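Long-range contacts in aldehyde dehydrogenase (Staphylococcus aureus, PDB 6K10), which oxidises 4,4'-diaponeurosporen-4-al to 4,4'-diaponeurosporenoic acid with NAD+, a step in the biosynthesis of the protective carotenoid staphyloxanthin: residues Tyr289-Leu295 / Glu322-Pro327; Ile11-Tyr16 / Thr182-Phe188; Arg367-Leu371 / Phe411-Ser417; Arg33-Leu37 / Ile133-Gly139; Arg238-Gly242 / Asn398-Met402. The protein carries 1 engineered substitution. All coordinates share one frame; numbering follows the deposited sequence.

Contacts 2 and 4 lie in the alpha/beta part of the chain built round strands 104-118, 141-145 and 190-194; their centres are about 21 Å apart, and contact 4 is nested in the loop that contact 2 closes. Contacts 1 and 5 come later, around the second sheet, contact 1 nested inside the loop closed by contact 5, their centres about 20 Å apart. Contact 3 joins the loops before strand 372-376 and before strand 418-419, and so lies between the two sheets. Contacts 3 and 5 interlock along the chain, nearest atoms about 7 Å apart. Both touch the second subunit, and contact 3 adjoins the predicted active-site residues, which places the probable catalytic region near the dimer interface.

Contact 1: Tyr289-Leu295 / Glu322-Pro327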
# COMPACT_ATOMS: atom_id res chain seq x y z
N TYR A 289 23.20 -22.76 18.76
CA TYR A 289 23.79 -21.86 17.77
C TYR A 289 23.71 -22.49 16.39
O TYR A 289 24.02 -23.68 16.22
CB TYR A 289 25.24 -21.53 18.14
CG TYR A 289 25.88 -20.53 17.22
CD1 TYR A 289 25.40 -19.24 17.12
CD2 TYR A 289 26.98 -20.88 16.45
CE1 TYR A 289 25.99 -18.32 16.28
CE2 TYR A 289 27.57 -19.98 15.61
CZ TYR A 289 27.07 -18.70 15.53
OH TYR A 289 27.67 -17.80 14.68
N GLY A 290 23.31 -21.69 15.40
CA GLY A 290 23.01 -22.18 14.08
C GLY A 290 24.21 -22.20 13.15
O GLY A 290 25.35 -21.95 13.55
N ARG A 291 23.93 -22.49 11.88
CA ARG A 291 24.95 -22.63 10.85
C ARG A 291 24.55 -21.85 9.60
O ARG A 291 23.38 -21.48 9.43
CB ARG A 291 25.18 -24.11 10.49
CG ARG A 291 25.64 -24.97 11.65
CD ARG A 291 27.05 -24.60 12.08
NE ARG A 291 27.58 -25.48 13.11
CZ ARG A 291 27.43 -25.28 14.42
NH1 ARG A 291 26.76 -24.23 14.86
NH2 ARG A 291 27.96 -26.14 15.28
N ILE A 292 25.52 -21.63 8.73
CA ILE A 292 25.29 -20.88 7.50
C ILE A 292 24.57 -21.76 6.48
O ILE A 292 24.80 -22.97 6.41
CB ILE A 292 26.63 -20.33 6.95
CG1 ILE A 292 27.39 -19.59 8.05
CG2 ILE A 292 26.39 -19.40 5.77
CD1 ILE A 292 26.59 -18.48 8.71
N VAL A 293 23.70 -21.14 5.68
CA VAL A 293 22.74 -21.90 4.87
C VAL A 293 23.45 -22.80 3.87
O VAL A 293 23.08 -23.97 3.71
CB VAL A 293 21.75 -20.95 4.17
CG1 VAL A 293 22.48 -19.92 3.30
CG2 VAL A 293 20.75 -21.74 3.34
N ASN A 294 24.46 -22.29 3.17
CA ASN A 294 25.12 -23.06 2.13
C ASN A 294 26.57 -22.59 2.00
O ASN A 294 27.01 -21.66 2.67
CB ASN A 294 24.36 -22.97 0.80
CG ASN A 294 24.40 -21.58 0.17
OD1 ASN A 294 24.94 -20.63 0.74
ND2 ASN A 294 23.80 -21.46 -1.01
N LEU A 295 27.31 -23.26 1.11
CA LEU A 295 28.73 -22.98 0.95
C LEU A 295 28.99 -21.61 0.33
O LEU A 295 30.00 -20.98 0.64
CB LEU A 295 29.39 -24.07 0.12
CG LEU A 295 29.68 -25.35 0.91
CD1 LEU A 295 30.17 -26.45 -0.02
CD2 LEU A 295 30.69 -25.08 2.02
N GLU A 322 31.08 -27.99 8.59
CA GLU A 322 29.81 -27.77 9.26
C GLU A 322 29.11 -26.51 8.79
O GLU A 322 28.03 -26.19 9.29
CB GLU A 322 30.02 -27.70 10.78
CG GLU A 322 29.92 -29.03 11.50
CD GLU A 322 30.07 -28.89 13.00
OE1 GLU A 322 29.38 -28.04 13.60
OE2 GLU A 322 30.90 -29.62 13.59
N ARG A 323 29.69 -25.79 7.82
CA ARG A 323 29.25 -24.45 7.46
C ARG A 323 29.13 -23.58 8.71
O ARG A 323 28.16 -22.84 8.89
CB ARG A 323 27.95 -24.49 6.66
CG ARG A 323 28.05 -25.36 5.41
CD ARG A 323 26.91 -25.12 4.44
NE ARG A 323 25.59 -25.19 5.06
CZ ARG A 323 24.84 -26.28 5.08
NH1 ARG A 323 23.65 -26.26 5.67
NH2 ARG A 323 25.27 -27.40 4.51
N TYR A 324 30.13 -23.68 9.57
CA TYR A 324 30.14 -23.04 10.88
C TYR A 324 30.97 -21.77 10.84
O TYR A 324 32.08 -21.76 10.29
CB TYR A 324 30.70 -23.99 11.94
CG TYR A 324 31.07 -23.31 13.23
CD1 TYR A 324 30.09 -22.89 14.12
CD2 TYR A 324 32.40 -23.10 13.57
CE1 TYR A 324 30.43 -22.27 15.31
CE2 TYR A 324 32.75 -22.48 14.76
CZ TYR A 324 31.76 -22.07 15.62
OH TYR A 324 32.09 -21.45 16.81
N ILE A 325 30.44 -20.71 11.43
CA ILE A 325 31.18 -19.47 11.65
C ILE A 325 30.92 -19.00 13.07
O ILE A 325 29.76 -18.82 13.46
CB ILE A 325 30.81 -18.38 10.63
CG1 ILE A 325 31.19 -18.84 9.23
CG2 ILE A 325 31.50 -17.07 10.98
CD1 ILE A 325 31.02 -17.80 8.18
N GLU A 326 31.99 -18.84 13.84
CA GLU A 326 31.89 -18.43 15.23
C GLU A 326 31.38 -17.00 15.34
O GLU A 326 31.66 -16.16 14.47
CB GLU A 326 33.26 -18.56 15.89
CG GLU A 326 33.28 -18.36 17.39
CD GLU A 326 34.68 -18.40 17.96
OE1 GLU A 326 34.83 -18.57 19.19
OE2 GLU A 326 35.64 -18.25 17.17
N PRO A 327 30.61 -16.68 16.38
CA PRO A 327 30.29 -15.28 16.66
C PRO A 327 31.55 -14.44 16.73
O PRO A 327 32.49 -14.76 17.47
CB PRO A 327 29.57 -15.35 18.01
CG PRO A 327 28.90 -16.67 17.99
CD PRO A 327 29.86 -17.60 17.26
O HOH W 1 27.50 -20.70 12.33
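Two arginines, Arg-291 and Arg-323, each reach over to the other segment and lead this mixed polar and apolar contact between the loop ahead of helix 295-307 and the start of strand 324-330. The Arg-291 chain bends at chi2 (-68°), which swings its guanidinium across Tyr-324, whose CD1 lies over the centre of one face. At the edge, NE and NH2 both donate to Glu-322 OE1, the shorter bond, from NH2, being 2.9 Å. The carboxylate is nearly coplanar with the guanidinium, and its OE2 is held by Gln-284. NH1 meanwhile bonds to Gly-290 O at 3.0 Å, so every nitrogen of the group has an acceptor and its rotation is fixed.

Arg-323 pairs with Ile-292 twice: its NE donates to Ile-292 O at 2.7 Å, almost straight at 173°, while its own O receives Ile-292 N at 2.9 Å. Tyrosine suits position 289 because the ring spans the gap and ends in a donor, Tyr-289 OH lying 2.6 Å from Ile-325 O; the same ring packs on Tyr-324 and Pro-327. Water 1 bridges Gly-290 O and Ile-325 N. On the side of helix 295-307, Ile-292 CG1 meets Ile-325 CD1 at 4.0 Å, and Leu-301 touches both isoleucines. Arg-323, with positive phi (50°), and Tyr-324 together face Asp-319, which makes this edge of the hairpin a G1 beta bulge.

Contact 2: Ile11-Tyr16 / Thr182-Phe188; sequences IEQKFY and TLIHLPF
The N-terminal helix 10-23 packs against the C-terminal end of helix 177-184 and the turn beyond it, and Phe-15, which buries the largest area of any residue here, fits between Leu-186, Pro-187 and Phe-188. With CG anti to the backbone N (chi1 172°), its ring leans off the helix into this group. Leu-186 CB sits over one face, 4.1 Å from the centroid of the Phe-15 ring and only 7° off its normal, a CH-pi contact. The CD1-CE1 edge of the same ring points at the face of Phe-188 in a T-shaped pair, with ring centroids 4.6 Å apart and planes inclined at 59°. Pro-187 meets the far edge: its CD is 3.7 Å from Phe-15 CE2, and its O lies at the ring edge, 3.5 Å from CZ.

Proline suits this place because its ring holds phi near the value needed by the inverse gamma turn that Pro-187 centres, closed by Phe-188 N donating to Leu-186 O at 2.7 Å; the turn sets residues 186 and 188 where both can reach one phenylalanine. One turn back along the N-terminal helix, Ile-11 CG2 meets Leu-183 CD2 at 3.6 Å and Thr-182 CG2 at 3.9 Å. The threonine can offer its methyl because its OG1 is bonded to Glu-178 O. Glu-12 touches Leu-186 CD2 at the margin.

The contact rests on the mixed sheet, where strands 104-118 and 141-145 run parallel: Phe-15, Leu-183 and Phe-188 all pack on Ile-143, Leu-183 and Phe-188 also reach Leu-116, and Ile-184 faces helix 197-209.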
# COMPACT_ATOMS: atom_id res chain seq x y z
N ILE A 11 3.94 -24.38 -14.88
CA ILE A 11 3.79 -23.23 -13.99
C ILE A 11 2.62 -22.37 -14.43
O ILE A 11 1.76 -22.00 -13.62
CB ILE A 11 5.09 -22.41 -13.94
CG1 ILE A 11 6.31 -23.28 -13.60
CG2 ILE A 11 4.96 -21.28 -12.94
CD1 ILE A 11 6.05 -24.34 -12.55
N GLU A 12 2.56 -22.05 -15.72
CA GLU A 12 1.49 -21.21 -16.24
C GLU A 12 0.15 -21.95 -16.19
O GLU A 12 -0.89 -21.33 -15.92
CB GLU A 12 1.82 -20.76 -17.66
CG GLU A 12 3.19 -20.11 -17.75
CD GLU A 12 3.35 -19.23 -18.97
OE1 GLU A 12 2.54 -19.35 -19.92
OE2 GLU A 12 4.30 -18.41 -18.99
N GLN A 13 0.16 -23.26 -16.43
CA GLN A 13 -1.06 -24.05 -16.25
C GLN A 13 -1.52 -24.02 -14.80
O GLN A 13 -2.72 -23.86 -14.52
CB GLN A 13 -0.83 -25.48 -16.71
CG GLN A 13 -2.10 -26.22 -17.12
N LYS A 14 -0.59 -24.15 -13.86
CA LYS A 14 -0.94 -24.07 -12.44
C LYS A 14 -1.49 -22.70 -12.09
O LYS A 14 -2.42 -22.59 -11.28
CB LYS A 14 0.28 -24.41 -11.58
CG LYS A 14 0.62 -25.89 -11.56
CD LYS A 14 1.98 -26.14 -10.94
N PHE A 15 -0.93 -21.64 -12.68
CA PHE A 15 -1.44 -20.30 -12.43
C PHE A 15 -2.88 -20.16 -12.89
O PHE A 15 -3.74 -19.67 -12.14
CB PHE A 15 -0.55 -19.27 -13.13
CG PHE A 15 -1.10 -17.87 -13.10
CD1 PHE A 15 -1.17 -17.16 -11.91
CD2 PHE A 15 -1.56 -17.26 -14.26
CE1 PHE A 15 -1.68 -15.87 -11.88
CE2 PHE A 15 -2.07 -15.98 -14.23
CZ PHE A 15 -2.12 -15.28 -13.04
N TYR A 16 -3.17 -20.60 -14.11
CA TYR A 16 -4.51 -20.40 -14.65
C TYR A 16 -5.53 -21.33 -14.01
O TYR A 16 -6.71 -20.98 -13.91
CB TYR A 16 -4.48 -20.55 -16.17
CG TYR A 16 -3.85 -19.35 -16.82
CD1 TYR A 16 -4.45 -18.10 -16.71
CD2 TYR A 16 -2.66 -19.45 -17.52
CE1 TYR A 16 -3.88 -16.98 -17.29
CE2 TYR A 16 -2.08 -18.33 -18.10
CZ TYR A 16 -2.69 -17.10 -17.98
OH TYR A 16 -2.13 -15.99 -18.55
N THR A 182 9.57 -17.02 -14.15
CA THR A 182 8.32 -17.41 -14.80
C THR A 182 7.11 -16.89 -14.03
O THR A 182 6.12 -16.45 -14.63
CB THR A 182 8.25 -18.93 -14.93
OG1 THR A 182 9.39 -19.39 -15.67
CG2 THR A 182 6.98 -19.35 -15.65
N LEU A 183 7.18 -16.91 -12.70
CA LEU A 183 6.03 -16.55 -11.89
C LEU A 183 5.78 -15.04 -11.89
O LEU A 183 4.62 -14.60 -11.99
CB LEU A 183 6.21 -17.06 -10.46
CG LEU A 183 6.05 -18.57 -10.29
CD1 LEU A 183 6.72 -19.04 -9.01
CD2 LEU A 183 4.58 -18.92 -10.29
N ILE A 184 6.84 -14.23 -11.79
CA ILE A 184 6.66 -12.79 -11.66
C ILE A 184 6.21 -12.11 -12.94
O ILE A 184 5.77 -10.96 -12.89
CB ILE A 184 7.95 -12.12 -11.15
CG1 ILE A 184 9.12 -12.40 -12.09
CG2 ILE A 184 8.27 -12.57 -9.73
CD1 ILE A 184 10.43 -11.77 -11.63
N HIS A 185 6.30 -12.79 -14.08
CA HIS A 185 5.80 -12.25 -15.34
C HIS A 185 4.35 -12.63 -15.61
O HIS A 185 3.79 -12.19 -16.62
CB HIS A 185 6.68 -12.71 -16.50
CG HIS A 185 8.04 -12.07 -16.52
ND1 HIS A 185 8.21 -10.71 -16.54
CD2 HIS A 185 9.28 -12.61 -16.51
CE1 HIS A 185 9.51 -10.43 -16.55
NE2 HIS A 185 10.17 -11.57 -16.53
N LEU A 186 3.74 -13.44 -14.74
CA LEU A 186 2.34 -13.79 -14.85
C LEU A 186 1.48 -12.75 -14.15
O LEU A 186 1.88 -12.17 -13.14
CB LEU A 186 2.08 -15.17 -14.24
CG LEU A 186 2.75 -16.33 -14.96
CD1 LEU A 186 2.53 -17.64 -14.22
CD2 LEU A 186 2.24 -16.42 -16.39
N PRO A 187 0.26 -12.47 -14.68
CA PRO A 187 -0.58 -11.39 -14.12
C PRO A 187 -1.27 -11.80 -12.82
O PRO A 187 -2.50 -11.86 -12.73
CB PRO A 187 -1.57 -11.12 -15.26
CG PRO A 187 -1.74 -12.45 -15.89
CD PRO A 187 -0.39 -13.12 -15.83
N PHE A 188 -0.47 -12.10 -11.80
CA PHE A 188 -1.00 -12.30 -10.46
C PHE A 188 -1.76 -11.06 -10.01
O PHE A 188 -1.52 -9.94 -10.48
CB PHE A 188 0.12 -12.60 -9.47
CG PHE A 188 0.61 -14.03 -9.50
CD1 PHE A 188 -0.01 -15.00 -8.73
CD2 PHE A 188 1.69 -14.38 -10.28
CE1 PHE A 188 0.44 -16.31 -8.75
CE2 PHE A 188 2.15 -15.69 -10.30
CZ PHE A 188 1.52 -16.65 -9.54

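Contact 3: Arg367-Leu371 / Phe411-Ser417; sequences RPKPL and FGGVGAS
Apolar contacts come first: Leu-371 sends CD1 against the backbone of Gly-413, 3.5 Å from its CA, and toward Phe-411 CE1 at 4.1 Å. Its CG stands anti to the backbone N (chi1 -179°), which carries the branch over to the glycines. Lacking a side chain, Gly-413 lets the leucine lie directly on the main chain, to which Gly-412 adds its O, 3.5 Å from Leu-371 CD1. Farther along, Pro-368 CB meets Ala-416 CB at 3.7 Å, and Lys-369 lays its aliphatic part beside Val-414 CG1.

Polar links are fewer. Water 2 accepts from Lys-369 N at 3.1 Å and from Ala-416 N at 3.2 Å, joining two backbones that do not bond directly. Ser-417 OG donates to Val-414 O at 2.8 Å, and its backbone N binds that oxygen too, which fixes the tight turn in which Gly-415 has positive phi (64°).

Charge appears at the periphery, where Lys-369 NZ makes a long, weak ion pair with Asp-189 of the second subunit. Leu-371 also touches the engineered Ser-251, and Gly-412 adjoins Glu-217, both predicted active-site positions. The chemistry thus implies a closely fitted contact of apolar groups and main chain beside the probable active site, with the lysine's ammonium group directed to the second subunit.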
# COMPACT_ATOMS: atom_id res chain seq x y z
N ARG A 367 23.19 6.53 4.44
CA ARG A 367 23.00 5.20 3.88
C ARG A 367 21.52 4.92 3.67
O ARG A 367 20.66 5.65 4.17
CB ARG A 367 23.63 4.16 4.82
CG ARG A 367 25.14 4.32 4.94
CD ARG A 367 25.71 3.56 6.13
NE ARG A 367 27.16 3.51 6.08
CZ ARG A 367 27.86 2.49 5.57
NH1 ARG A 367 29.19 2.53 5.57
NH2 ARG A 367 27.23 1.43 5.08
N PRO A 368 21.17 3.88 2.90
CA PRO A 368 19.76 3.59 2.66
C PRO A 368 19.00 3.33 3.96
O PRO A 368 19.56 2.82 4.93
CB PRO A 368 19.79 2.33 1.78
CG PRO A 368 21.12 2.36 1.13
CD PRO A 368 22.05 2.99 2.12
N LYS A 369 17.73 3.71 3.96
CA LYS A 369 16.87 3.51 5.12
C LYS A 369 16.81 2.03 5.47
O LYS A 369 16.36 1.22 4.65
CB LYS A 369 15.48 4.06 4.85
CG LYS A 369 15.45 5.54 4.51
CD LYS A 369 14.05 6.01 4.17
CE LYS A 369 14.02 7.52 3.96
NZ LYS A 369 12.68 7.97 3.49
N PRO A 370 17.24 1.63 6.66
CA PRO A 370 17.33 0.20 6.98
C PRO A 370 15.99 -0.36 7.45
O PRO A 370 15.09 0.37 7.88
CB PRO A 370 18.36 0.16 8.11
CG PRO A 370 18.19 1.47 8.80
CD PRO A 370 17.76 2.48 7.75
N LEU A 371 15.88 -1.68 7.36
CA LEU A 371 14.66 -2.36 7.79
C LEU A 371 14.43 -2.18 9.28
O LEU A 371 13.29 -2.05 9.73
CB LEU A 371 14.73 -3.85 7.43
CG LEU A 371 13.51 -4.70 7.79
CD1 LEU A 371 12.21 -4.01 7.42
CD2 LEU A 371 13.60 -6.04 7.09
N PHE A 411 4.96 -4.94 10.44
CA PHE A 411 6.36 -5.25 10.18
C PHE A 411 6.64 -5.02 8.70
O PHE A 411 6.05 -5.68 7.85
CB PHE A 411 6.69 -6.69 10.57
CG PHE A 411 8.05 -7.14 10.10
CD1 PHE A 411 9.17 -6.36 10.32
CD2 PHE A 411 8.20 -8.34 9.42
CE1 PHE A 411 10.42 -6.77 9.88
CE2 PHE A 411 9.45 -8.76 8.98
CZ PHE A 411 10.56 -7.97 9.21
N GLY A 412 7.55 -4.09 8.41
CA GLY A 412 7.89 -3.78 7.03
C GLY A 412 8.95 -2.71 6.99
O GLY A 412 9.29 -2.10 8.00
N GLY A 413 9.47 -2.49 5.78
CA GLY A 413 10.53 -1.53 5.56
C GLY A 413 10.03 -0.22 4.97
O GLY A 413 8.84 0.05 4.87
N VAL A 414 11.00 0.60 4.57
CA VAL A 414 10.73 1.88 3.93
C VAL A 414 11.94 2.22 3.07
O VAL A 414 13.08 1.90 3.42
CB VAL A 414 10.44 2.98 4.99
CG1 VAL A 414 11.65 3.20 5.89
CG2 VAL A 414 10.02 4.28 4.31
N GLY A 415 11.68 2.83 1.92
CA GLY A 415 12.76 3.10 0.99
C GLY A 415 13.38 1.81 0.49
O GLY A 415 12.68 0.90 0.04
N ALA A 416 14.71 1.72 0.58
CA ALA A 416 15.41 0.55 0.06
C ALA A 416 15.10 -0.72 0.82
O ALA A 416 15.23 -1.81 0.26
CB ALA A 416 16.92 0.80 0.07
N SER A 417 14.69 -0.62 2.09
CA SER A 417 14.39 -1.82 2.86
C SER A 417 13.01 -2.40 2.57
O SER A 417 12.70 -3.48 3.07
CB SER A 417 14.52 -1.53 4.36
OG SER A 417 13.66 -0.50 4.78
O HOH W 2 16.53 4.30 1.14

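Contact 4: Arg33-Leu37 / Ile133-Gly139; sequences RKEQL and IGAIAAG
The guanidinium of Arg-33 lies against the C-terminal end of helix 126-138, with Gly-139 CA and Ala-138 O on one face, both offset toward the rim, and Ala-137 O at its edge. CG sits beside the backbone N, and a bend at chi3 then lays the group on Gly-139. NH1 donates to Ala-137 O at 3.0 Å with an N-H...O angle of 156°. Around the rest of the rim, NE bonds to Thr-27 O and NH2 makes a weak bond to Lys-28 O, so carbonyls on several sides fix the orientation of the buried group. Arginine suits the place: it supplies N-H donors to carbonyls of the last helical turn, and its charge would probably be favoured by the negative end of the helix dipole.

Glycine suits position 139 equally well. It closes the helix in a Schellman motif with positive phi (96°), its N bonding to Ile-136 O at 2.9 Å, and having no side chain it lets Arg-33 NE come within 3.3 Å of its CA.

Beyond the arginine the contact is apolar. Leu-37 CD2 packs on Ile-136 CG2 at 3.7 Å and on Ile-133 CG2 at 4.2 Å, Leu-37 and Ile-136 lying alongside and pointing opposite ways. Gln-36 adds its CB, while its OE1 turns to Lys-39.

The two helical segments run nearly antiparallel (151°), their axes 9.0 Å apart. Helix 63-89 flanks them through Thr-89 and Ile-78, and Phe-428 of helix 425-430 covers Ala-137 and Ala-138.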
# COMPACT_ATOMS: atom_id res chain seq x y z
N ARG A 33 -12.87 -20.16 4.41
CA ARG A 33 -11.56 -19.68 4.83
C ARG A 33 -11.19 -20.22 6.21
O ARG A 33 -10.05 -20.63 6.44
CB ARG A 33 -11.53 -18.16 4.81
CG ARG A 33 -11.87 -17.54 3.46
CD ARG A 33 -11.73 -16.03 3.51
NE ARG A 33 -12.67 -15.36 2.62
CZ ARG A 33 -12.89 -14.05 2.60
NH1 ARG A 33 -12.23 -13.26 3.43
NH2 ARG A 33 -13.77 -13.54 1.75
N LYS A 34 -12.15 -20.21 7.14
CA LYS A 34 -11.89 -20.75 8.47
C LYS A 34 -11.49 -22.22 8.41
O LYS A 34 -10.60 -22.66 9.15
CB LYS A 34 -13.12 -20.58 9.37
CG LYS A 34 -13.18 -19.25 10.09
CD LYS A 34 -14.14 -19.30 11.27
N GLU A 35 -12.14 -23.00 7.54
CA GLU A 35 -11.82 -24.42 7.46
C GLU A 35 -10.43 -24.65 6.91
O GLU A 35 -9.71 -25.55 7.36
CB GLU A 35 -12.87 -25.14 6.62
CG GLU A 35 -12.62 -26.63 6.46
CD GLU A 35 -13.01 -27.43 7.69
OE1 GLU A 35 -12.69 -28.64 7.73
OE2 GLU A 35 -13.64 -26.86 8.60
N GLN A 36 -10.01 -23.84 5.93
CA GLN A 36 -8.66 -23.97 5.39
C GLN A 36 -7.62 -23.64 6.45
O GLN A 36 -6.56 -24.28 6.51
CB GLN A 36 -8.48 -23.06 4.18
CG GLN A 36 -9.53 -23.24 3.09
CD GLN A 36 -9.76 -24.69 2.73
OE1 GLN A 36 -8.82 -25.45 2.49
NE2 GLN A 36 -11.03 -25.09 2.69
N LEU A 37 -7.90 -22.66 7.31
CA LEU A 37 -6.98 -22.34 8.39
C LEU A 37 -6.87 -23.49 9.38
O LEU A 37 -5.78 -23.80 9.86
CB LEU A 37 -7.42 -21.05 9.08
CG LEU A 37 -7.26 -19.78 8.23
CD1 LEU A 37 -8.04 -18.63 8.84
CD2 LEU A 37 -5.79 -19.42 8.08
N ILE A 133 -1.13 -17.16 5.69
CA ILE A 133 -2.26 -16.98 6.59
C ILE A 133 -3.08 -15.76 6.17
O ILE A 133 -4.31 -15.81 6.08
CB ILE A 133 -1.78 -16.85 8.05
CG1 ILE A 133 -1.12 -18.15 8.52
CG2 ILE A 133 -2.93 -16.49 8.95
CD1 ILE A 133 -0.25 -17.96 9.74
N GLY A 134 -2.39 -14.64 5.91
CA GLY A 134 -3.09 -13.45 5.45
C GLY A 134 -3.81 -13.68 4.14
O GLY A 134 -4.96 -13.28 3.97
N ALA A 135 -3.13 -14.32 3.18
CA ALA A 135 -3.75 -14.59 1.89
C ALA A 135 -4.98 -15.49 2.04
O ALA A 135 -6.02 -15.24 1.43
CB ALA A 135 -2.73 -15.23 0.95
N ILE A 136 -4.87 -16.53 2.86
CA ILE A 136 -6.01 -17.42 3.10
C ILE A 136 -7.15 -16.65 3.75
O ILE A 136 -8.29 -16.68 3.27
CB ILE A 136 -5.59 -18.62 3.98
CG1 ILE A 136 -4.70 -19.59 3.19
CG2 ILE A 136 -6.82 -19.33 4.52
CD1 ILE A 136 -4.12 -20.69 4.05
N ALA A 137 -6.85 -15.96 4.85
CA ALA A 137 -7.89 -15.26 5.60
C ALA A 137 -8.57 -14.18 4.77
O ALA A 137 -9.75 -13.90 4.97
CB ALA A 137 -7.31 -14.66 6.88
N ALA A 138 -7.83 -13.56 3.85
CA ALA A 138 -8.41 -12.54 2.99
C ALA A 138 -9.22 -13.11 1.84
O ALA A 138 -9.88 -12.34 1.13
CB ALA A 138 -7.30 -11.62 2.46
N GLY A 139 -9.17 -14.42 1.62
CA GLY A 139 -10.01 -15.04 0.62
C GLY A 139 -9.38 -15.26 -0.74
O GLY A 139 -10.09 -15.33 -1.74

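Contact 5: Arg238-Gly242 / Asn398-Met402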
# COMPACT_ATOMS: atom_id res chain seq x y z
N ARG A 238 20.86 -8.14 24.95
CA ARG A 238 19.78 -8.01 23.97
C ARG A 238 20.33 -7.86 22.55
O ARG A 238 19.68 -8.30 21.59
CB ARG A 238 18.88 -6.83 24.36
CG ARG A 238 18.24 -7.06 25.73
CD ARG A 238 17.46 -5.87 26.26
NE ARG A 238 16.88 -6.21 27.56
CZ ARG A 238 16.17 -5.39 28.33
NH1 ARG A 238 15.94 -4.14 27.95
NH2 ARG A 238 15.70 -5.83 29.49
N ILE A 239 21.52 -7.28 22.40
CA ILE A 239 22.16 -7.22 21.08
C ILE A 239 22.53 -8.62 20.62
O ILE A 239 22.22 -9.02 19.49
CB ILE A 239 23.39 -6.29 21.11
CG1 ILE A 239 22.96 -4.82 21.15
CG2 ILE A 239 24.28 -6.54 19.90
CD1 ILE A 239 24.07 -3.87 21.61
N CYS A 240 23.21 -9.39 21.48
CA CYS A 240 23.63 -10.74 21.10
C CYS A 240 22.43 -11.63 20.81
O CYS A 240 22.49 -12.47 19.91
CB CYS A 240 24.49 -11.35 22.21
SG CYS A 240 26.17 -10.69 22.32
N PHE A 241 21.35 -11.46 21.56
CA PHE A 241 20.12 -12.20 21.30
C PHE A 241 19.62 -11.97 19.88
O PHE A 241 19.34 -12.92 19.14
CB PHE A 241 19.05 -11.80 22.32
CG PHE A 241 17.68 -12.32 21.99
CD1 PHE A 241 17.33 -13.63 22.26
CD2 PHE A 241 16.73 -11.49 21.41
CE1 PHE A 241 16.07 -14.11 21.95
CE2 PHE A 241 15.47 -11.96 21.10
CZ PHE A 241 15.14 -13.27 21.37
N GLY A 242 19.51 -10.70 19.48
CA GLY A 242 19.02 -10.39 18.14
C GLY A 242 20.04 -10.63 17.05
O GLY A 242 19.65 -10.86 15.90
N ASN A 398 16.28 -0.01 23.57
CA ASN A 398 16.79 -0.90 24.61
C ASN A 398 16.36 -2.35 24.38
O ASN A 398 16.10 -3.10 25.33
CB ASN A 398 16.37 -0.41 26.00
CG ASN A 398 17.14 0.83 26.44
OD1 ASN A 398 18.26 1.07 25.98
ND2 ASN A 398 16.55 1.61 27.33
N ASP A 399 16.29 -2.76 23.12
CA ASP A 399 16.06 -4.15 22.75
C ASP A 399 16.44 -4.31 21.29
O ASP A 399 16.73 -3.33 20.59
CB ASP A 399 14.60 -4.57 22.98
CG ASP A 399 14.46 -6.05 23.28
OD1 ASP A 399 15.49 -6.77 23.28
OD2 ASP A 399 13.32 -6.51 23.50
N THR A 400 16.47 -5.56 20.83
CA THR A 400 16.59 -5.85 19.40
C THR A 400 15.64 -6.98 19.03
O THR A 400 15.29 -7.81 19.87
CB THR A 400 18.03 -6.23 18.98
OG1 THR A 400 18.35 -7.54 19.45
CG2 THR A 400 19.06 -5.23 19.50
N LEU A 401 15.21 -6.96 17.77
CA LEU A 401 14.47 -8.05 17.12
C LEU A 401 13.02 -8.19 17.59
O LEU A 401 12.14 -8.48 16.78
CB LEU A 401 15.22 -9.37 17.31
CG LEU A 401 14.55 -10.67 16.82
CD1 LEU A 401 14.53 -10.73 15.30
CD2 LEU A 401 15.28 -11.87 17.38
N MET A 402 12.75 -7.97 18.88
CA MET A 402 11.46 -8.35 19.46
C MET A 402 10.29 -7.49 18.98
O MET A 402 9.14 -7.85 19.28
CB MET A 402 11.53 -8.30 20.99
CG MET A 402 12.42 -9.37 21.60
SD MET A 402 12.11 -11.02 20.94
CE MET A 402 10.55 -11.43 21.73
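Thr-400 and Arg-238 make the central bond of this contact, in which helix 232-244 packs on the loop that follows strand 394-397, within the alpha/beta domain of this aldehyde dehydrogenase built on strands 223-226, 372-376 and 394-397. Thr-400 OG1 donates to Arg-238 O at 2.6 Å, while the helical bond from Gly-242 N comes to that oxygen from the opposite face of its plane. Two donors therefore grip one buried carbonyl. Threonine suits the role because a chi1 of 73° turns OG1 to the helix and leaves the methyl CG2 for Ile-239 CA, 4.0 Å away. Glycine suits position 242 because its bare CA can approach Thr-400 OG1 to 3.2 Å.

The Arg-238 side chain, extended from CG to NE, runs along the loop, and its NH1 donates to Asn-398 O at 2.8 Å, with an N-H...O angle of 153°. Asp-399 OD1 lies 4.5 Å from Arg-238 NE and well out of the guanidinium plane; its effect there is probably only electrostatic, and it also takes a weak bond from Thr-400 N. At the other end, Leu-401 CD2 rests 3.7 Å from Phe-241 CE2. In a Met-aromatic contact, the Met-402 chain, bent at chi2 and chi3, brings SD to the ring edge of Phe-241, 3.5 Å from its CE2.

Second-shell residues fix these groups. Asn-398, whose positive phi (63°) asparagine tolerates well, is held through OD1 by Ser-377 N, and Tyr-374 and Phe-376 of strand 372-376 support Thr-400. From the second subunit, His-449 packs on Phe-241, Ile-438 packs on Met-402, and Ser-441 O accepts from Arg-238 NH2.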